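Local coordinates for protein putative glycosylhydrolase (Parabacteroides distasonis, PDB 3S5Q) that is a putative glycosyl hydrolase with a concanavalin A-like lectin/glucanase fold, probably acting on carbohydrate, though its substrate is not established, at residues Y59-T70 and N203-L214. Numbering follows the deposited sequence.
Sequences YENFILDLEFKT and NIWFRNIQLKQL. With EDO (1,2-ethanediol), chain I.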
loop_
_atom_site.group_PDB
_atom_site.type_symbol
_atom_site.label_atom_id
_atom_site.label_comp_id
_atom_site.label_asym_id
_atom_site.label_seq_id
_atom_site.Cartn_x
_atom_site.Cartn_y
_atom_site.Cartn_z
ATOM N N TYR A 59 6.979 -4.060 -12.242
ATOM C CA TYR A 59 7.613 -4.958 -11.292
ATOM C C TYR A 59 6.752 -6.195 -11.063
ATOM O O TYR A 59 5.519 -6.115 -11.002
ATOM C CB TYR A 59 7.833 -4.252 -9.959
ATOM C CG TYR A 59 8.859 -3.135 -9.990
ATOM C CD1 TYR A 59 10.218 -3.414 -9.830
ATOM C CD2 TYR A 59 8.481 -1.819 -10.118
ATOM C CE1 TYR A 59 11.185 -2.425 -9.851
ATOM C CE2 TYR A 59 9.451 -0.798 -10.113
ATOM C CZ TYR A 59 10.797 -1.120 -10.005
ATOM O OH TYR A 59 11.742 -0.138 -9.997
ATOM N N GLU A 60 7.437 -7.317 -10.885
ATOM C CA GLU A 60 6.853 -8.584 -10.442
ATOM C C GLU A 60 7.833 -9.269 -9.452
ATOM O O GLU A 60 9.010 -8.927 -9.397
ATOM C CB GLU A 60 6.585 -9.504 -11.636
ATOM C CG GLU A 60 7.811 -9.827 -12.416
ATOM C CD GLU A 60 7.531 -10.721 -13.609
ATOM O OE1 GLU A 60 6.408 -11.305 -13.643
ATOM O OE2 GLU A 60 8.465 -10.867 -14.461
ATOM N N ASN A 61 7.335 -10.200 -8.657
ATOM C CA ASN A 61 8.172 -10.994 -7.772
ATOM C C ASN A 61 9.083 -10.130 -6.917
ATOM O O ASN A 61 10.307 -10.158 -7.052
ATOM C CB ASN A 61 8.945 -12.005 -8.613
ATOM C CG ASN A 61 8.033 -12.964 -9.286
ATOM O OD1 ASN A 61 7.079 -13.452 -8.660
ATOM N ND2 ASN A 61 8.289 -13.254 -10.578
ATOM N N PHE A 62 8.453 -9.305 -6.090
ATOM C CA PHE A 62 9.158 -8.287 -5.274
ATOM C C PHE A 62 8.639 -8.198 -3.853
ATOM O O PHE A 62 7.565 -8.736 -3.507
ATOM C CB PHE A 62 9.067 -6.861 -5.911
ATOM C CG PHE A 62 7.649 -6.342 -6.046
ATOM C CD1 PHE A 62 7.045 -5.653 -5.005
ATOM C CD2 PHE A 62 6.924 -6.528 -7.219
ATOM C CE1 PHE A 62 5.749 -5.219 -5.096
ATOM C CE2 PHE A 62 5.608 -6.070 -7.347
ATOM C CZ PHE A 62 5.014 -5.396 -6.272
ATOM N N ILE A 63 9.434 -7.525 -3.033
ATOM C CA ILE A 63 9.042 -7.131 -1.686
ATOM C C ILE A 63 9.220 -5.620 -1.597
ATOM O O ILE A 63 10.317 -5.092 -1.813
ATOM C CB ILE A 63 9.872 -7.791 -0.558
ATOM C CG1 ILE A 63 9.906 -9.317 -0.715
ATOM C CG2 ILE A 63 9.268 -7.402 0.807
ATOM C CD1 ILE A 63 11.028 -10.035 0.123
ATOM N N LEU A 64 8.118 -4.961 -1.304
ATOM C CA LEU A 64 8.051 -3.515 -1.173
ATOM C C LEU A 64 7.907 -3.224 0.323
ATOM O O LEU A 64 6.960 -3.704 1.002
ATOM C CB LEU A 64 6.891 -2.966 -1.999
ATOM C CG LEU A 64 6.662 -1.438 -2.020
ATOM C CD1 LEU A 64 7.739 -0.647 -2.716
ATOM C CD2 LEU A 64 5.327 -1.163 -2.661
ATOM N N ASP A 65 8.874 -2.468 0.834
ATOM C CA ASP A 65 8.990 -2.159 2.277
ATOM C C ASP A 65 8.952 -0.642 2.403
ATOM O O ASP A 65 9.786 0.049 1.842
ATOM C CB ASP A 65 10.311 -2.758 2.787
ATOM C CG ASP A 65 10.479 -2.696 4.315
ATOM O OD1 ASP A 65 10.109 -1.691 4.929
ATOM O OD2 ASP A 65 11.044 -3.664 4.895
ATOM N N LEU A 66 7.927 -0.115 3.073
ATOM C CA LEU A 66 7.788 1.306 3.198
ATOM C C LEU A 66 7.324 1.684 4.569
ATOM O O LEU A 66 6.802 0.853 5.292
ATOM C CB LEU A 66 6.766 1.825 2.194
ATOM C CG LEU A 66 5.361 1.215 2.420
ATOM C CD1 LEU A 66 4.341 2.294 2.513
ATOM C CD2 LEU A 66 5.062 0.162 1.323
ATOM N N GLU A 67 7.474 2.962 4.883
ATOM C CA GLU A 67 6.874 3.539 6.059
ATOM C C GLU A 67 5.856 4.587 5.671
ATOM O O GLU A 67 5.995 5.251 4.639
ATOM C CB GLU A 67 7.942 4.141 6.957
ATOM C CG GLU A 67 8.994 3.127 7.361
ATOM C CD GLU A 67 9.784 3.523 8.611
ATOM O OE1 GLU A 67 9.572 4.647 9.110
ATOM O OE2 GLU A 67 10.631 2.698 9.052
ATOM N N PHE A 68 4.788 4.685 6.443
ATOM C CA PHE A 68 3.796 5.730 6.211
ATOM C C PHE A 68 3.310 6.237 7.530
ATOM O O PHE A 68 3.319 5.507 8.504
ATOM C CB PHE A 68 2.613 5.231 5.348
ATOM C CG PHE A 68 1.725 4.205 6.018
ATOM C CD1 PHE A 68 0.674 4.601 6.847
ATOM C CD2 PHE A 68 1.912 2.825 5.788
ATOM C CE1 PHE A 68 -0.114 3.658 7.473
ATOM C CE2 PHE A 68 1.119 1.883 6.402
ATOM C CZ PHE A 68 0.081 2.308 7.235
ATOM N N LYS A 69 2.921 7.507 7.556
ATOM C CA LYS A 69 2.386 8.164 8.739
ATOM C C LYS A 69 1.016 8.714 8.348
ATOM O O LYS A 69 0.852 9.263 7.251
ATOM C CB LYS A 69 3.306 9.309 9.170
ATOM C CG LYS A 69 2.786 10.110 10.356
ATOM C CD LYS A 69 3.666 11.286 10.667
ATOM C CE LYS A 69 4.892 10.898 11.466
ATOM N NZ LYS A 69 5.402 12.038 12.253
ATOM N N THR A 70 0.028 8.549 9.218
ATOM C CA THR A 70 -1.318 9.054 8.955
ATOM C C THR A 70 -1.558 10.318 9.774
ATOM O O THR A 70 -0.819 10.631 10.705
ATOM C CB THR A 70 -2.451 8.005 9.315
ATOM O OG1 THR A 70 -2.496 7.831 10.735
ATOM C CG2 THR A 70 -2.227 6.671 8.649
ATOM N N ASN A 203 -3.852 14.396 5.355
ATOM C CA ASN A 203 -2.604 14.145 4.678
ATOM C C ASN A 203 -2.018 12.764 4.913
ATOM O O ASN A 203 -2.240 12.154 5.949
ATOM C CB ASN A 203 -1.604 15.208 5.077
ATOM C CG ASN A 203 -1.936 16.540 4.476
ATOM O OD1 ASN A 203 -2.260 16.658 3.278
ATOM N ND2 ASN A 203 -1.901 17.554 5.305
ATOM N N ILE A 204 -1.260 12.306 3.922
ATOM C CA ILE A 204 -0.507 11.059 3.999
ATOM C C ILE A 204 0.973 11.399 3.797
ATOM O O ILE A 204 1.284 12.194 2.929
ATOM C CB ILE A 204 -1.001 10.000 2.908
ATOM C CG1 ILE A 204 -0.270 8.684 3.053
ATOM C CG2 ILE A 204 -0.845 10.501 1.437
ATOM C CD1 ILE A 204 -0.495 7.966 4.336
ATOM N N TRP A 205 1.869 10.793 4.585
ATOM C CA TRP A 205 3.327 10.955 4.384
ATOM C C TRP A 205 3.953 9.580 4.227
ATOM O O TRP A 205 3.575 8.652 4.948
ATOM C CB TRP A 205 3.992 11.694 5.563
ATOM C CG TRP A 205 3.455 13.059 5.811
ATOM C CD1 TRP A 205 3.937 14.230 5.299
ATOM C CD2 TRP A 205 2.338 13.409 6.642
ATOM N NE1 TRP A 205 3.176 15.279 5.732
ATOM C CE2 TRP A 205 2.192 14.812 6.569
ATOM C CE3 TRP A 205 1.444 12.678 7.435
ATOM C CZ2 TRP A 205 1.190 15.513 7.282
ATOM C CZ3 TRP A 205 0.436 13.391 8.165
ATOM C CH2 TRP A 205 0.331 14.785 8.067
ATOM N N PHE A 206 4.906 9.460 3.304
ATOM C CA PHE A 206 5.671 8.207 3.108
ATOM C C PHE A 206 7.163 8.472 3.301
ATOM O O PHE A 206 7.629 9.598 3.079
ATOM C CB PHE A 206 5.491 7.676 1.688
ATOM C CG PHE A 206 4.099 7.265 1.360
ATOM C CD1 PHE A 206 3.185 8.178 0.801
ATOM C CD2 PHE A 206 3.685 5.952 1.566
ATOM C CE1 PHE A 206 1.864 7.763 0.454
ATOM C CE2 PHE A 206 2.379 5.538 1.217
ATOM C CZ PHE A 206 1.482 6.426 0.663
ATOM N N ARG A 207 7.894 7.439 3.729
ATOM C CA ARG A 207 9.347 7.478 3.708
ATOM C C ARG A 207 9.959 6.084 3.618
ATOM O O ARG A 207 9.281 5.042 3.818
ATOM C CB ARG A 207 9.919 8.221 4.916
ATOM C CG ARG A 207 9.938 7.397 6.212
ATOM C CD ARG A 207 10.312 8.254 7.440
ATOM N NE ARG A 207 10.410 7.392 8.621
ATOM C CZ ARG A 207 10.940 7.728 9.786
ATOM N NH1 ARG A 207 11.466 8.933 9.990
ATOM N NH2 ARG A 207 10.933 6.842 10.761
ATOM N N ASN A 208 11.260 6.086 3.317
ATOM C CA ASN A 208 12.040 4.853 3.220
ATOM C C ASN A 208 11.364 3.733 2.406
ATOM O O ASN A 208 11.301 2.575 2.842
ATOM C CB ASN A 208 12.433 4.314 4.607
ATOM C CG ASN A 208 13.704 3.449 4.531
ATOM O OD1 ASN A 208 14.465 3.554 3.566
ATOM N ND2 ASN A 208 13.943 2.632 5.541
ATOM N N ILE A 209 10.868 4.097 1.233
ATOM C CA ILE A 209 10.207 3.148 0.326
ATOM C C ILE A 209 11.279 2.420 -0.470
ATOM O O ILE A 209 11.971 3.031 -1.276
ATOM C CB ILE A 209 9.233 3.822 -0.697
ATOM C CG1 ILE A 209 8.201 4.736 -0.005
ATOM C CG2 ILE A 209 8.510 2.734 -1.536
ATOM C CD1 ILE A 209 7.547 5.771 -0.931
ATOM N N GLN A 210 11.371 1.114 -0.269
ATOM C CA GLN A 210 12.467 0.330 -0.795
ATOM C C GLN A 210 11.922 -0.961 -1.440
ATOM O O GLN A 210 10.861 -1.445 -1.071
ATOM C CB GLN A 210 13.405 -0.041 0.362
ATOM C CG GLN A 210 14.019 1.161 1.089
ATOM C CD GLN A 210 15.489 1.033 1.177
ATOM O OE1 GLN A 210 16.087 0.478 0.273
ATOM N NE2 GLN A 210 16.089 1.533 2.245
ATOM N N LEU A 211 12.653 -1.509 -2.393
ATOM C CA LEU A 211 12.155 -2.679 -3.089
ATOM C C LEU A 211 13.269 -3.682 -3.295
ATOM O O LEU A 211 14.397 -3.310 -3.713
ATOM C CB LEU A 211 11.513 -2.291 -4.443
ATOM C CG LEU A 211 10.888 -3.430 -5.285
ATOM C CD1 LEU A 211 9.715 -2.943 -6.116
ATOM C CD2 LEU A 211 12.017 -4.109 -6.231
ATOM N N LYS A 212 12.917 -4.940 -3.003
ATOM C CA LYS A 212 13.790 -6.077 -3.177
ATOM C C LYS A 212 13.231 -6.887 -4.337
ATOM O O LYS A 212 12.096 -7.318 -4.309
ATOM C CB LYS A 212 13.861 -6.902 -1.878
ATOM C CG LYS A 212 14.460 -8.341 -1.986
ATOM C CD LYS A 212 15.899 -8.392 -2.531
ATOM C CE LYS A 212 16.422 -9.815 -2.700
ATOM N NZ LYS A 212 17.750 -9.909 -3.376
ATOM N N GLN A 213 14.062 -7.062 -5.361
ATOM C CA GLN A 213 13.708 -7.850 -6.505
ATOM C C GLN A 213 14.053 -9.316 -6.213
ATOM O O GLN A 213 15.211 -9.686 -6.067
ATOM C CB GLN A 213 14.432 -7.352 -7.752
ATOM C CG GLN A 213 14.092 -8.165 -9.016
ATOM C CD GLN A 213 12.630 -8.113 -9.369
ATOM O OE1 GLN A 213 12.113 -7.048 -9.732
ATOM N NE2 GLN A 213 11.947 -9.265 -9.286
ATOM N N LEU A 214 13.035 -10.152 -6.144
ATOM C CA LEU A 214 13.244 -11.572 -5.930
ATOM C C LEU A 214 13.399 -12.290 -7.278
ATOM O O LEU A 214 13.304 -11.699 -8.382
ATOM C CB LEU A 214 12.071 -12.185 -5.192
ATOM C CG LEU A 214 11.731 -11.666 -3.810
ATOM C CD1 LEU A 214 10.446 -12.390 -3.339
ATOM C CD2 LEU A 214 12.945 -11.809 -2.847
ATOM O OXT LEU A 214 13.570 -13.516 -7.248
HETATM C C1 EDO I . 12.313 6.646 -0.532
HETATM O O1 EDO I . 11.051 6.950 0.079
HETATM C C2 EDO I . 12.166 6.763 -2.043
HETATM O O2 EDO I . 12.017 5.465 -2.652
HETATM O O HOH W 1 10.265 -7.110 -11.679
HETATM O O HOH W 2 10.590 0.846 4.994
HETATM O O HOH W 3 12.064 1.446 7.309
#
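Strands 62-70 and 204-213 run antiparallel, with their axes 4.7 Å apart at the closest, as neighbours in the larger sheet of a concanavalin A-like beta sandwich; strand 135-143 pairs with the other edge of 62-70. The ladder is regular from I63–K212 to D65–Q210, then a beta bulge around N208 and I209 shifts the register by one before E67 pairs with R207. F62, L64, F206 and L211 face the second sheet, where I193, V78 and S76 meet them. CD1 of L211 sits over one face of the Y59 ring, 4.0 Å from its centroid, a CH-pi contact offset toward the rim. Farther along, L66 CD1 reaches the F206 ring at its edge, 3.8 Å from CD2. The other side of the sheet is more polar. There a salt bridge joins E67 to R207: E67 OE1 lies in the guanidinium plane and accepts from R207 NE at 2.9 Å, which comes from above the carboxylate plane, and from NH2 at 3.1 Å on its syn side, the two planes being turned 48° apart; W135 adds a cation-pi contact to the same arginine. D65 bridges to R137, while a water links its OD1 to N208 O at the bulge. At the C-terminal end Q213 folds back, CG anti to the backbone N (chi1 180°) and the chain bent at chi2, which lets NE2 donate a hydrogen bond to E60 O at 3.0 Å; the same nitrogen donates almost straight, at 179°, to L214 O.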